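Local coordinates for ferrous IRON transport protein B homolog (Methanocaldococcus jannaschii, PDB 2WJI) that probably transports ferrous iron across the cell membrane in a GTP-driven system, and is represented here by its nucleotide-binding G domain, at residues Phe20-Gly25 with Met150-Leu155; Lys53-Pro58 with Arg74-Asn79; Pro58-Leu63 with Ile68-Ala73; Lys117-Lys122 with Ala146-Gly151; Lys132-Lys135 with Val139-Val142. All blocks are in the same frame, centred on the assembly; numbering follows the deposited sequence.

Contact 1 of 5, residues Phe20-Gly25 with Met150-Leu155. Unlike the reference sequence in segment 150-155: Glu154 (reference Asp).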
# COMPACT_ATOMS: atom_id res chain seq x y z
N PHE A 20 -0.22 -0.91 8.21
CA PHE A 20 -0.42 0.36 8.90
C PHE A 20 0.14 0.31 10.33
O PHE A 20 0.92 1.19 10.72
CB PHE A 20 -1.90 0.76 8.91
CG PHE A 20 -2.18 2.08 9.56
CD1 PHE A 20 -2.08 3.26 8.84
CD2 PHE A 20 -2.56 2.14 10.89
CE1 PHE A 20 -2.35 4.48 9.44
CE2 PHE A 20 -2.82 3.36 11.50
CZ PHE A 20 -2.72 4.53 10.77
N ASN A 21 -0.24 -0.70 11.11
CA ASN A 21 0.34 -0.88 12.45
C ASN A 21 1.85 -0.99 12.43
O ASN A 21 2.55 -0.37 13.23
CB ASN A 21 -0.23 -2.12 13.16
CG ASN A 21 0.69 -2.62 14.28
OD1 ASN A 21 1.43 -3.60 14.11
ND2 ASN A 21 0.67 -1.94 15.42
N ALA A 22 2.37 -1.81 11.52
CA ALA A 22 3.80 -2.02 11.41
C ALA A 22 4.58 -0.73 11.12
O ALA A 22 5.67 -0.52 11.67
CB ALA A 22 4.10 -3.08 10.34
N LEU A 23 4.03 0.12 10.27
CA LEU A 23 4.70 1.37 9.89
C LEU A 23 4.62 2.42 10.98
O LEU A 23 5.59 3.10 11.27
CB LEU A 23 4.07 1.95 8.61
CG LEU A 23 4.38 1.29 7.27
CD1 LEU A 23 3.40 1.78 6.21
CD2 LEU A 23 5.82 1.55 6.85
N THR A 24 3.44 2.54 11.58
CA THR A 24 3.12 3.68 12.44
C THR A 24 3.11 3.35 13.92
O THR A 24 3.17 4.25 14.77
CB THR A 24 1.74 4.24 12.08
OG1 THR A 24 0.74 3.27 12.42
CG2 THR A 24 1.66 4.51 10.59
N GLY A 25 3.03 2.06 14.24
CA GLY A 25 2.97 1.61 15.62
C GLY A 25 1.60 1.77 16.25
O GLY A 25 1.43 1.59 17.46
N MET A 150 8.50 -8.55 8.15
CA MET A 150 9.64 -8.64 7.26
C MET A 150 9.43 -7.74 6.05
O MET A 150 8.38 -7.81 5.40
CB MET A 150 9.86 -10.09 6.83
CG MET A 150 10.34 -11.00 7.97
SD MET A 150 10.27 -12.77 7.61
CE MET A 150 11.40 -12.89 6.22
N GLY A 151 10.41 -6.89 5.76
CA GLY A 151 10.37 -6.00 4.62
C GLY A 151 9.75 -4.65 4.92
O GLY A 151 9.48 -3.86 4.00
N ILE A 152 9.53 -4.37 6.20
CA ILE A 152 8.92 -3.11 6.62
C ILE A 152 9.86 -1.92 6.47
O ILE A 152 9.43 -0.83 6.07
CB ILE A 152 8.41 -3.16 8.07
CG1 ILE A 152 7.38 -4.28 8.24
CG2 ILE A 152 7.83 -1.80 8.48
CD1 ILE A 152 6.13 -4.09 7.42
N GLU A 153 11.13 -2.12 6.79
CA GLU A 153 12.11 -1.05 6.62
C GLU A 153 12.37 -0.82 5.14
O GLU A 153 12.61 0.31 4.72
CB GLU A 153 13.44 -1.30 7.37
CG GLU A 153 14.51 -0.25 7.02
CD GLU A 153 15.76 -0.26 7.92
OE1 GLU A 153 16.23 -1.34 8.34
OE2 GLU A 153 16.29 0.84 8.17
N GLU A 154 12.32 -1.88 4.34
CA GLU A 154 12.45 -1.71 2.89
C GLU A 154 11.32 -0.83 2.38
O GLU A 154 11.55 0.05 1.55
CB GLU A 154 12.44 -3.05 2.16
CG GLU A 154 13.78 -3.76 2.20
CD GLU A 154 14.09 -4.25 3.58
OE1 GLU A 154 15.15 -3.89 4.14
OE2 GLU A 154 13.24 -4.99 4.13
N LEU A 155 10.11 -1.07 2.89
CA LEU A 155 8.95 -0.28 2.49
C LEU A 155 9.14 1.18 2.88
O LEU A 155 8.90 2.07 2.07
CB LEU A 155 7.66 -0.83 3.11
CG LEU A 155 6.35 -0.11 2.71
CD1 LEU A 155 6.22 0.01 1.20
CD2 LEU A 155 5.13 -0.84 3.30

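Contact 2 of 5, residues Lys53-Pro58 with Arg74-Asn79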
# COMPACT_ATOMS: atom_id res chain seq x y z
N LYS A 53 3.08 11.02 6.95
CA LYS A 53 1.73 10.86 7.49
C LYS A 53 0.99 9.82 6.66
O LYS A 53 0.93 9.91 5.43
CB LYS A 53 0.99 12.21 7.47
CG LYS A 53 1.69 13.30 8.29
CD LYS A 53 1.13 14.69 7.97
CE LYS A 53 1.91 15.78 8.69
NZ LYS A 53 1.36 17.14 8.40
N VAL A 54 0.42 8.83 7.34
CA VAL A 54 -0.18 7.69 6.66
C VAL A 54 -1.68 7.63 6.90
O VAL A 54 -2.15 7.78 8.04
CB VAL A 54 0.46 6.37 7.13
CG1 VAL A 54 -0.10 5.19 6.33
CG2 VAL A 54 1.98 6.43 7.02
N VAL A 55 -2.43 7.43 5.82
CA VAL A 55 -3.87 7.19 5.92
C VAL A 55 -4.21 5.85 5.28
O VAL A 55 -3.75 5.54 4.18
CB VAL A 55 -4.69 8.32 5.26
CG1 VAL A 55 -4.36 8.41 3.79
CG2 VAL A 55 -6.17 8.09 5.47
N ASP A 56 -5.02 5.06 5.99
CA ASP A 56 -5.41 3.73 5.56
C ASP A 56 -6.81 3.86 4.96
O ASP A 56 -7.77 4.10 5.68
CB ASP A 56 -5.43 2.79 6.77
CG ASP A 56 -5.49 1.32 6.38
OD1 ASP A 56 -5.57 1.01 5.17
OD2 ASP A 56 -5.45 0.46 7.29
N LEU A 57 -6.90 3.71 3.64
CA LEU A 57 -8.17 3.86 2.93
C LEU A 57 -8.95 2.55 2.95
O LEU A 57 -8.35 1.46 3.01
CB LEU A 57 -7.95 4.33 1.49
CG LEU A 57 -7.31 5.71 1.30
CD1 LEU A 57 -6.92 5.95 -0.16
CD2 LEU A 57 -8.24 6.82 1.79
N PRO A 58 -10.28 2.66 2.90
CA PRO A 58 -11.17 1.49 2.92
C PRO A 58 -10.83 0.53 1.79
O PRO A 58 -10.52 0.97 0.68
CB PRO A 58 -12.56 2.10 2.69
CG PRO A 58 -12.44 3.53 3.12
CD PRO A 58 -11.03 3.93 2.81
N ARG A 74 -11.78 7.00 -3.92
CA ARG A 74 -11.55 7.79 -5.12
C ARG A 74 -11.47 9.29 -4.86
O ARG A 74 -10.61 9.97 -5.41
CB ARG A 74 -12.62 7.49 -6.18
CG ARG A 74 -12.80 8.60 -7.20
CD ARG A 74 -13.03 8.03 -8.58
NE ARG A 74 -13.54 9.04 -9.50
CZ ARG A 74 -13.13 9.18 -10.76
NH1 ARG A 74 -12.19 8.38 -11.24
NH2 ARG A 74 -13.65 10.13 -11.53
N ASP A 75 -12.37 9.80 -4.02
CA ASP A 75 -12.37 11.22 -3.66
C ASP A 75 -11.07 11.62 -2.96
O ASP A 75 -10.56 12.73 -3.16
CB ASP A 75 -13.56 11.56 -2.76
CG ASP A 75 -14.89 11.56 -3.51
OD1 ASP A 75 -15.94 11.73 -2.86
OD2 ASP A 75 -14.88 11.39 -4.75
N TYR A 76 -10.54 10.72 -2.13
CA TYR A 76 -9.30 11.04 -1.42
C TYR A 76 -8.14 11.23 -2.39
O TYR A 76 -7.41 12.22 -2.32
CB TYR A 76 -8.96 9.98 -0.37
CG TYR A 76 -7.72 10.36 0.41
CD1 TYR A 76 -7.80 11.19 1.52
CD2 TYR A 76 -6.46 9.92 0.01
CE1 TYR A 76 -6.66 11.55 2.23
CE2 TYR A 76 -5.33 10.27 0.70
CZ TYR A 76 -5.43 11.09 1.81
OH TYR A 76 -4.29 11.43 2.50
N ILE A 77 -7.97 10.28 -3.30
CA ILE A 77 -6.85 10.36 -4.24
C ILE A 77 -6.93 11.59 -5.14
O ILE A 77 -5.94 12.27 -5.36
CB ILE A 77 -6.73 9.07 -5.07
CG1 ILE A 77 -6.31 7.91 -4.16
CG2 ILE A 77 -5.72 9.25 -6.19
CD1 ILE A 77 -6.34 6.57 -4.83
N ILE A 78 -8.13 11.87 -5.65
CA ILE A 78 -8.37 12.99 -6.56
C ILE A 78 -8.27 14.36 -5.89
O ILE A 78 -7.64 15.28 -6.41
CB ILE A 78 -9.76 12.88 -7.22
CG1 ILE A 78 -9.77 11.78 -8.27
CG2 ILE A 78 -10.16 14.21 -7.84
CD1 ILE A 78 -8.79 12.01 -9.41
N ASN A 79 -8.93 14.51 -4.75
CA ASN A 79 -9.02 15.80 -4.10
C ASN A 79 -7.92 16.06 -3.08
O ASN A 79 -7.45 17.18 -2.94
CB ASN A 79 -10.39 15.96 -3.45
CG ASN A 79 -11.52 15.81 -4.45
OD1 ASN A 79 -11.41 16.26 -5.59
ND2 ASN A 79 -12.61 15.16 -4.04

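Contact 3 of 5, residues Pro58-Leu63 with Ile68-Ala73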
# COMPACT_ATOMS: atom_id res chain seq x y z
N PRO A 58 -10.28 2.66 2.90
CA PRO A 58 -11.17 1.49 2.92
C PRO A 58 -10.83 0.53 1.79
O PRO A 58 -10.52 0.97 0.68
CB PRO A 58 -12.56 2.10 2.69
CG PRO A 58 -12.44 3.53 3.12
CD PRO A 58 -11.03 3.93 2.81
N GLY A 59 -10.88 -0.76 2.09
CA GLY A 59 -10.59 -1.79 1.10
C GLY A 59 -11.54 -1.71 -0.08
O GLY A 59 -12.76 -1.63 0.08
N VAL A 60 -10.97 -1.73 -1.28
CA VAL A 60 -11.77 -1.65 -2.50
C VAL A 60 -11.21 -2.58 -3.56
O VAL A 60 -10.01 -2.90 -3.55
CB VAL A 60 -11.82 -0.21 -3.06
CG1 VAL A 60 -12.62 0.70 -2.12
CG2 VAL A 60 -10.41 0.34 -3.26
N TYR A 61 -12.07 -3.04 -4.46
CA TYR A 61 -11.63 -3.89 -5.57
C TYR A 61 -11.41 -3.07 -6.84
O TYR A 61 -10.73 -3.51 -7.77
CB TYR A 61 -12.65 -4.99 -5.86
CG TYR A 61 -12.68 -6.10 -4.83
CD1 TYR A 61 -11.62 -7.00 -4.73
CD2 TYR A 61 -13.76 -6.25 -3.98
CE1 TYR A 61 -11.65 -8.03 -3.79
CE2 TYR A 61 -13.80 -7.27 -3.05
CZ TYR A 61 -12.75 -8.15 -2.96
OH TYR A 61 -12.79 -9.16 -2.02
N SER A 62 -12.01 -1.89 -6.87
CA SER A 62 -11.88 -0.97 -8.00
C SER A 62 -12.27 0.44 -7.58
O SER A 62 -12.67 0.66 -6.43
CB SER A 62 -12.76 -1.44 -9.16
OG SER A 62 -14.10 -1.59 -8.73
N LEU A 63 -12.18 1.39 -8.50
CA LEU A 63 -12.53 2.78 -8.20
C LEU A 63 -13.67 3.33 -9.05
O LEU A 63 -13.67 4.50 -9.44
CB LEU A 63 -11.30 3.68 -8.27
CG LEU A 63 -10.28 3.38 -7.18
CD1 LEU A 63 -8.99 4.16 -7.37
CD2 LEU A 63 -10.87 3.63 -5.80
N ILE A 68 -19.96 2.88 -0.92
CA ILE A 68 -19.52 4.05 -0.16
C ILE A 68 -17.99 4.08 -0.12
O ILE A 68 -17.37 5.11 -0.36
CB ILE A 68 -20.08 4.06 1.27
CG1 ILE A 68 -21.61 4.06 1.26
CG2 ILE A 68 -19.57 5.27 2.04
CD1 ILE A 68 -22.22 4.41 2.60
N ASP A 69 -17.40 2.92 0.15
CA ASP A 69 -15.96 2.81 0.26
C ASP A 69 -15.25 3.21 -1.03
O ASP A 69 -14.25 3.93 -1.00
CB ASP A 69 -15.56 1.40 0.69
CG ASP A 69 -15.85 1.14 2.16
OD1 ASP A 69 -15.91 2.11 2.94
OD2 ASP A 69 -16.01 -0.04 2.54
N GLU A 70 -15.76 2.77 -2.18
CA GLU A 70 -15.12 3.12 -3.44
C GLU A 70 -15.18 4.64 -3.69
O GLU A 70 -14.21 5.23 -4.18
CB GLU A 70 -15.72 2.33 -4.61
CG GLU A 70 -15.50 0.82 -4.52
CD GLU A 70 -15.93 0.07 -5.77
OE1 GLU A 70 -16.06 -1.17 -5.70
OE2 GLU A 70 -16.15 0.72 -6.81
N ILE A 71 -16.29 5.27 -3.33
CA ILE A 71 -16.43 6.72 -3.47
C ILE A 71 -15.47 7.44 -2.54
O ILE A 71 -14.86 8.44 -2.92
CB ILE A 71 -17.86 7.21 -3.17
CG1 ILE A 71 -18.89 6.38 -3.94
CG2 ILE A 71 -18.01 8.69 -3.48
CD1 ILE A 71 -18.84 6.59 -5.43
N ILE A 72 -15.34 6.94 -1.31
CA ILE A 72 -14.44 7.54 -0.34
C ILE A 72 -12.97 7.45 -0.79
O ILE A 72 -12.23 8.43 -0.71
CB ILE A 72 -14.58 6.88 1.05
CG1 ILE A 72 -15.99 7.11 1.61
CG2 ILE A 72 -13.52 7.41 2.01
CD1 ILE A 72 -16.19 6.59 3.02
N ALA A 73 -12.57 6.27 -1.27
CA ALA A 73 -11.21 6.06 -1.76
C ALA A 73 -10.88 6.97 -2.94
O ALA A 73 -9.84 7.62 -2.97
CB ALA A 73 -11.01 4.59 -2.14
O HOH W 1 -14.78 -2.60 -4.09

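Contact 4 of 5, residues Lys117-Lys122 with Ala146-Gly151. With GNP (phosphoaminophosphonic acid-guanylate ester), chain C.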
# COMPACT_ATOMS: atom_id res chain seq x y z
N LYS A 117 2.29 -10.72 1.81
CA LYS A 117 2.04 -12.15 1.96
C LYS A 117 3.02 -13.00 1.15
O LYS A 117 2.65 -14.05 0.64
CB LYS A 117 0.58 -12.48 1.61
CG LYS A 117 -0.43 -11.65 2.39
CD LYS A 117 -1.85 -12.20 2.23
CE LYS A 117 -2.82 -11.43 3.11
NZ LYS A 117 -4.18 -12.05 3.17
N MET A 118 4.27 -12.54 1.05
CA MET A 118 5.27 -13.28 0.30
C MET A 118 5.54 -14.62 0.96
O MET A 118 5.90 -15.59 0.29
CB MET A 118 6.58 -12.49 0.18
CG MET A 118 6.50 -11.28 -0.75
SD MET A 118 6.38 -11.70 -2.50
CE MET A 118 8.03 -12.34 -2.81
N ASP A 119 5.36 -14.68 2.28
CA ASP A 119 5.55 -15.93 3.00
C ASP A 119 4.47 -16.96 2.59
O ASP A 119 4.75 -18.16 2.48
CB ASP A 119 5.51 -15.70 4.51
CG ASP A 119 4.17 -15.15 4.98
OD1 ASP A 119 3.55 -15.77 5.88
OD2 ASP A 119 3.72 -14.11 4.46
N LEU A 120 3.25 -16.49 2.38
CA LEU A 120 2.17 -17.37 1.93
C LEU A 120 2.49 -17.90 0.53
O LEU A 120 2.40 -19.10 0.27
CB LEU A 120 0.82 -16.66 1.96
CG LEU A 120 -0.43 -17.53 1.82
CD1 LEU A 120 -0.41 -18.66 2.85
CD2 LEU A 120 -1.71 -16.70 1.96
N ALA A 121 2.88 -17.00 -0.37
CA ALA A 121 3.27 -17.40 -1.72
C ALA A 121 4.35 -18.47 -1.68
O ALA A 121 4.24 -19.51 -2.34
CB ALA A 121 3.75 -16.20 -2.52
N LYS A 122 5.38 -18.23 -0.89
CA LYS A 122 6.48 -19.18 -0.76
C LYS A 122 6.00 -20.57 -0.34
O LYS A 122 6.38 -21.58 -0.94
CB LYS A 122 7.50 -18.65 0.25
CG LYS A 122 8.66 -19.59 0.53
CD LYS A 122 9.24 -19.33 1.91
CE LYS A 122 8.34 -19.89 3.01
NZ LYS A 122 7.14 -19.05 3.33
N ALA A 146 4.15 -8.75 5.97
CA ALA A 146 3.89 -7.81 7.05
C ALA A 146 3.54 -8.44 8.39
O ALA A 146 3.86 -7.89 9.45
CB ALA A 146 2.81 -6.82 6.63
N ALA A 147 2.88 -9.59 8.35
CA ALA A 147 2.53 -10.30 9.57
C ALA A 147 3.78 -10.88 10.25
O ALA A 147 3.77 -11.13 11.46
CB ALA A 147 1.51 -11.40 9.29
N LYS A 148 4.83 -11.10 9.47
CA LYS A 148 6.11 -11.56 10.03
C LYS A 148 7.06 -10.39 10.23
O LYS A 148 8.24 -10.57 10.55
CB LYS A 148 6.76 -12.60 9.11
CG LYS A 148 6.05 -13.94 9.08
CD LYS A 148 7.03 -15.07 8.79
CE LYS A 148 6.28 -16.32 8.39
NZ LYS A 148 4.99 -16.44 9.13
N LYS A 149 6.53 -9.18 10.03
CA LYS A 149 7.30 -7.95 10.16
C LYS A 149 8.59 -8.00 9.36
O LYS A 149 9.65 -7.57 9.82
CB LYS A 149 7.59 -7.63 11.62
CG LYS A 149 6.45 -7.98 12.56
CD LYS A 149 6.45 -7.10 13.79
CE LYS A 149 6.13 -7.90 15.04
NZ LYS A 149 5.14 -8.99 14.80
N MET A 150 8.50 -8.55 8.15
CA MET A 150 9.64 -8.64 7.26
C MET A 150 9.43 -7.74 6.05
O MET A 150 8.38 -7.81 5.40
CB MET A 150 9.86 -10.09 6.83
CG MET A 150 10.34 -11.00 7.97
SD MET A 150 10.27 -12.77 7.61
CE MET A 150 11.40 -12.89 6.22
N GLY A 151 10.41 -6.89 5.76
CA GLY A 151 10.37 -6.00 4.62
C GLY A 151 9.75 -4.65 4.92
O GLY A 151 9.48 -3.86 4.00
PG GNP C . -9.67 -5.00 5.36
O1G GNP C . -9.45 -3.70 6.06
O2G GNP C . -9.90 -4.85 3.86
O3G GNP C . -10.85 -5.56 6.11
N3B GNP C . -8.43 -5.98 5.58
PB GNP C . -6.87 -5.60 5.63
O1B GNP C . -6.41 -5.27 4.26
O2B GNP C . -6.68 -4.56 6.63
O3A GNP C . -6.08 -6.84 6.08
PA GNP C . -5.49 -7.11 7.49
O1A GNP C . -4.19 -6.40 7.61
O2A GNP C . -6.47 -6.88 8.56
O5' GNP C . -5.15 -8.64 7.48
C5' GNP C . -5.97 -9.54 6.74
C4' GNP C . -5.53 -10.97 6.99
O4' GNP C . -4.32 -11.27 6.24
C3' GNP C . -5.22 -11.29 8.45
O3' GNP C . -5.57 -12.64 8.72
C2' GNP C . -3.71 -11.13 8.50
O2' GNP C . -3.13 -11.92 9.51
C1' GNP C . -3.32 -11.69 7.14
N9 GNP C . -2.02 -11.20 6.72
C8 GNP C . -1.59 -9.89 6.73
N7 GNP C . -0.36 -9.76 6.31
C5 GNP C . 0.05 -11.07 6.02
C6 GNP C . 1.29 -11.56 5.53
O6 GNP C . 2.31 -10.91 5.25
N1 GNP C . 1.28 -12.94 5.38
C2 GNP C . 0.21 -13.76 5.67
N2 GNP C . 0.39 -15.08 5.46
N3 GNP C . -0.95 -13.31 6.12
C4 GNP C . -0.96 -11.96 6.28

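Contact 5 of 5, residues Lys132-Lys135 with Val139-Val142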
# COMPACT_ATOMS: atom_id res chain seq x y z
N LYS A 132 10.69 -8.40 -12.89
CA LYS A 132 9.96 -8.43 -14.15
C LYS A 132 8.63 -7.68 -14.02
O LYS A 132 8.22 -6.97 -14.94
CB LYS A 132 9.71 -9.88 -14.57
CG LYS A 132 8.98 -10.04 -15.89
CD LYS A 132 8.79 -11.52 -16.21
CE LYS A 132 8.23 -11.73 -17.61
NZ LYS A 132 7.98 -13.17 -17.90
N LEU A 133 7.98 -7.85 -12.88
CA LEU A 133 6.73 -7.14 -12.60
C LEU A 133 6.99 -5.64 -12.59
O LEU A 133 6.19 -4.85 -13.09
CB LEU A 133 6.17 -7.60 -11.26
CG LEU A 133 4.81 -7.08 -10.81
CD1 LEU A 133 3.75 -7.40 -11.85
CD2 LEU A 133 4.45 -7.68 -9.46
N GLU A 134 8.13 -5.26 -12.02
CA GLU A 134 8.54 -3.87 -11.91
C GLU A 134 8.76 -3.28 -13.29
O GLU A 134 8.28 -2.19 -13.60
CB GLU A 134 9.84 -3.79 -11.10
CG GLU A 134 9.85 -2.73 -10.03
CD GLU A 134 10.99 -2.92 -9.05
OE1 GLU A 134 10.73 -2.91 -7.83
OE2 GLU A 134 12.14 -3.10 -9.50
N LYS A 135 9.50 -4.01 -14.13
CA LYS A 135 9.82 -3.55 -15.48
C LYS A 135 8.56 -3.34 -16.32
O LYS A 135 8.42 -2.31 -16.97
CB LYS A 135 10.76 -4.53 -16.17
CG LYS A 135 12.22 -4.32 -15.83
CD LYS A 135 13.07 -5.53 -16.19
CE LYS A 135 14.55 -5.18 -16.21
NZ LYS A 135 14.98 -4.43 -14.99
N VAL A 139 6.34 0.67 -12.22
CA VAL A 139 6.17 1.07 -10.83
C VAL A 139 7.10 0.24 -9.95
O VAL A 139 7.34 -0.93 -10.23
CB VAL A 139 4.70 0.87 -10.37
CG1 VAL A 139 4.55 1.17 -8.88
CG2 VAL A 139 3.76 1.75 -11.20
N LYS A 140 7.62 0.86 -8.90
CA LYS A 140 8.49 0.14 -7.97
C LYS A 140 7.70 -0.88 -7.15
O LYS A 140 6.57 -0.61 -6.74
CB LYS A 140 9.20 1.13 -7.04
CG LYS A 140 10.70 0.91 -6.94
CD LYS A 140 11.34 0.87 -8.33
CE LYS A 140 10.99 2.10 -9.16
NZ LYS A 140 11.12 1.86 -10.63
N VAL A 141 8.29 -2.05 -6.93
CA VAL A 141 7.63 -3.13 -6.20
C VAL A 141 8.43 -3.53 -4.97
O VAL A 141 9.61 -3.86 -5.07
CB VAL A 141 7.44 -4.39 -7.08
CG1 VAL A 141 6.90 -5.53 -6.23
CG2 VAL A 141 6.52 -4.09 -8.25
N VAL A 142 7.78 -3.51 -3.81
CA VAL A 142 8.43 -3.91 -2.57
C VAL A 142 7.86 -5.21 -2.04
O VAL A 142 6.71 -5.25 -1.59
CB VAL A 142 8.27 -2.83 -1.48
CG1 VAL A 142 9.06 -3.21 -0.24
CG2 VAL A 142 8.71 -1.48 -2.01

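Contact 1 of 5, residues Phe20-Gly25 with Met150-Leu155
The seam where Ala22 and Leu23 meet Ile152 and Leu155 is entirely aliphatic, and the ring of Phe20 lies on another side of helix 16-24. Thr24 OG1 sits 3.7 Å above one face of the Phe20 ring, offset toward its rim; the same ring packs against Val54 and Asp56 of strand 50-56 and against Glu26 and Asn27. The Thr24 hydroxyl donates to Phe20 O, coming from above the carbonyl plane, and that oxygen also accepts from Thr24 N. Across the seam the shortest approach is the methyl of Ala22, CB, to Ile152 CD1 at 3.7 Å. Ile152 reaches it through its longer branch, whose CG1 stands anti to the carbonyl carbon (chi1 -59°), while its other branch, CG2, lies 4.2 Å from Leu23 CD2. The second leucine methyl, Leu23 CD1, faces Leu155 CD2 at 4.3 Å. Three methyl-to-methyl approaches and 180 Å² of buried surface indicate light packing without polar bonds. Asn21, Ala22 and Thr24 belong to a magnesium site distinct from the nucleotide's magnesium, about 12 Å from the Ala22 side chain. The arrangement is that of a P-loop G domain, in which the helix following the phosphate-binding loop packs beside the last helix, here 152-162.

Contact 2 of 5, residues Lys53-Pro58 with Arg74-Asn79
Two branched side chains, Val55 and Leu57, meet the ring of Tyr76 in different ways. Val55 and Tyr76 run past each other in opposite directions, so the valine methyl CG1 meets the phenolic end of the tyrosine, 3.3 Å from Tyr76 OH and 3.5 Å from Tyr76 CZ. Leu57 instead crosses Tyr76 at about a right angle, placing CD2 at the root of the ring, 3.8 Å from Tyr76 CG. Both methyls approach the ring obliquely. The ring spans the gap because its CG stands anti to the backbone N (chi1 -177°), which sends the side chain from helix 68-80 toward strand 50-56. The other leucine methyl, Leu57 CD1, is 4.0 Å from Tyr76 CD2 and has a looser neighbour in Ile77 CG1 at 4.5 Å. Beyond the two segments, Tyr76 also touches Glu5 and Pro82. Replacing Tyr76 by an alanine would probably open a gap between helix and strand, leaving the Val55 and Leu57 methyls without their shared ring. With 167 Å² buried and no polar bond between the segments, the contact rests on dispersion and hydrophobic burial; the tyrosine oxygen meets Val55 through a methyl rather than a polar bond.

Contact 3 of 5, residues Pro58-Leu63 with Ile68-Ala73
Apolar packing joins Val60 and Leu63 to the turn of helix 68-80 that carries Ala73. Leu63 CD2 lies 3.8 Å from Ala73 CB, and Val60 CG1 reaches the same methyl at 4.2 Å. Val60 CG1, anti to the carbonyl carbon (chi1 -68°), also comes within 3.7 Å of Glu70 CA, and Pro58 CG approaches Ile72 CG2. A separate van der Waals contact sets Pro58 CB 3.4 Å from Asp69 OD1. The polar bonding centres on Glu70, whose extended chain reaches across to the loop, its CG and CD each 3.4 Å from Ser62 O. One water bridges the segments, accepting from Tyr61 N at 2.8 Å and donating to Glu70 OE1 at a short 2.5 Å. Glu70 OE2 is hydrogen-bonded to Thr64 OG1, so each carboxylate oxygen has a partner. An alanine in place of Glu70 is likely to leave the bridging water without its acceptor and the Thr64 hydroxyl without its carboxylate partner. Pro58 and Gly59 end the predicted nucleotide-binding run Asp56-Gly59, and Gly59 lies about 4 Å from the bound nucleotide between nearest atoms. The arrangement fits the G3 motif and following switch II region of G domains.

Contact 4 of 5, residues Lys117-Lys122 with Ala146-Gly151
Two torsions bring Asp119 and Lys148 together. The carboxylate carbon CG of Asp119 stands between the backbone N and the carbonyl carbon (chi1 62°), and the Lys148 chain, extended as far as CE, bends at its last torsion (chi4 -35°) to bring NZ toward it. The resulting salt bridge is long, 3.6 Å from Lys148 NZ to Asp119 OD1, and lies at the surface.

The shorter bonds of Asp119 go to the guanine of the bound GTP analogue. Its OD2 accepts from N1 of the base at 2.9 Å, nearly straight at 177°, while OD1 takes the exocyclic N2 at 3.3 Å in a more bent bond. The carboxylate thus meets both donor nitrogens, N1 and N2, of the base, and the nearby ammonium of Lys148 would probably add some electrostatic support. Opposite faces of the guanine are covered from the two segments: Lys117 CG is 3.6 Å from C6 of the base, and Ala147 CB comes equally close to C5 of the base. Lys117 NZ goes on to bond the ribose oxygen O4' of the nucleotide and also Asn13 O. Ala147 N gives O6 of the base a weak hydrogen bond.

Lys117 and Asp119 belong to the guanine-recognising NKxD motif (Asn116-Asp119), Ala146 and Ala147 to the G5 loop (Ser145-Ala147), whose rearrangement accompanies nucleotide release, and Lys148 follows it directly. The first motif joins strand 111-116 to helix 118-123; the second links strand 141-143 to helix 152-162, with Ala146 resting on Thr18 and Ile19 of helix 16-24.

Contact 5 of 5, residues Lys132-Lys135 with Val139-Val142
A helix-to-strand contact joins Glu134 of helix 130-137 to Val139, Lys140 and Val141 at an edge strand of the sheet, 141-143, across a very short connection. The evidence is one hydrogen bond from a backbone amide to a carboxylate and close side-chain packing, with 242 Å² buried. Val141 N donates to Glu134 OE1 at 2.7 Å, with a nearly straight angle of 165° at the hydrogen, and the carboxylate receives it on the anti lone pair, away from its other oxygen. Lys140 and Val142 form backbone bonds with Leu113 of strand 111-116, so the amide between them points to the outer side of the strand, where the glutamate meets it.

Getting there costs the side chain a first torsion away from the staggered positions (chi1 -133°), after which the chain runs extended. Its CG then passes a tight 3.1 Å from Val139 O, consistent with a strained side chain, and Glu134 CA makes a CA-H...O contact with that same oxygen at 3.6 Å. Lys140, bent at chi2 and chi3, brings its CD to 3.9 Å from Glu134 OE1. Apolar support comes from Leu133 CG beside Val141 CG2 at 4.3 Å, while Val141 also packs on Leu113 and Leu115.

The chemistry is mixed. A carboxylate satisfies an outward-facing strand amide, yet its OE1 lies 3.1 Å from Val141 O, an acceptor facing an acceptor. Val139 O is buried with no hydrogen-bonding partner in the model. The short bond thus comes at a probable cost, though Lys140 NZ, 5.2 Å from Glu134 OE2, may ease the negative charge.

In the fold
From the N terminus, helix 16-24 opens contact 1, which closes only at helix 152-162 and so encloses contacts 2, 3 and 5. Contact 2 ties strand 50-56 to helix 68-80. The shorter loop of contact 3 sits within it, sharing Pro58 and the same helix. Contact 4 opens later, at helix 118-123, and ends on the stretch used by contact 1, with which it shares Met150 and Gly151; contact 5 lies inside it, joining helix 130-137 to the edge strand 141-143. Val142 of contact 5 packs on Glu154 and Leu155 of contact 1, and helix 16-24 packs on strand 50-56, which joins contacts 1 and 2.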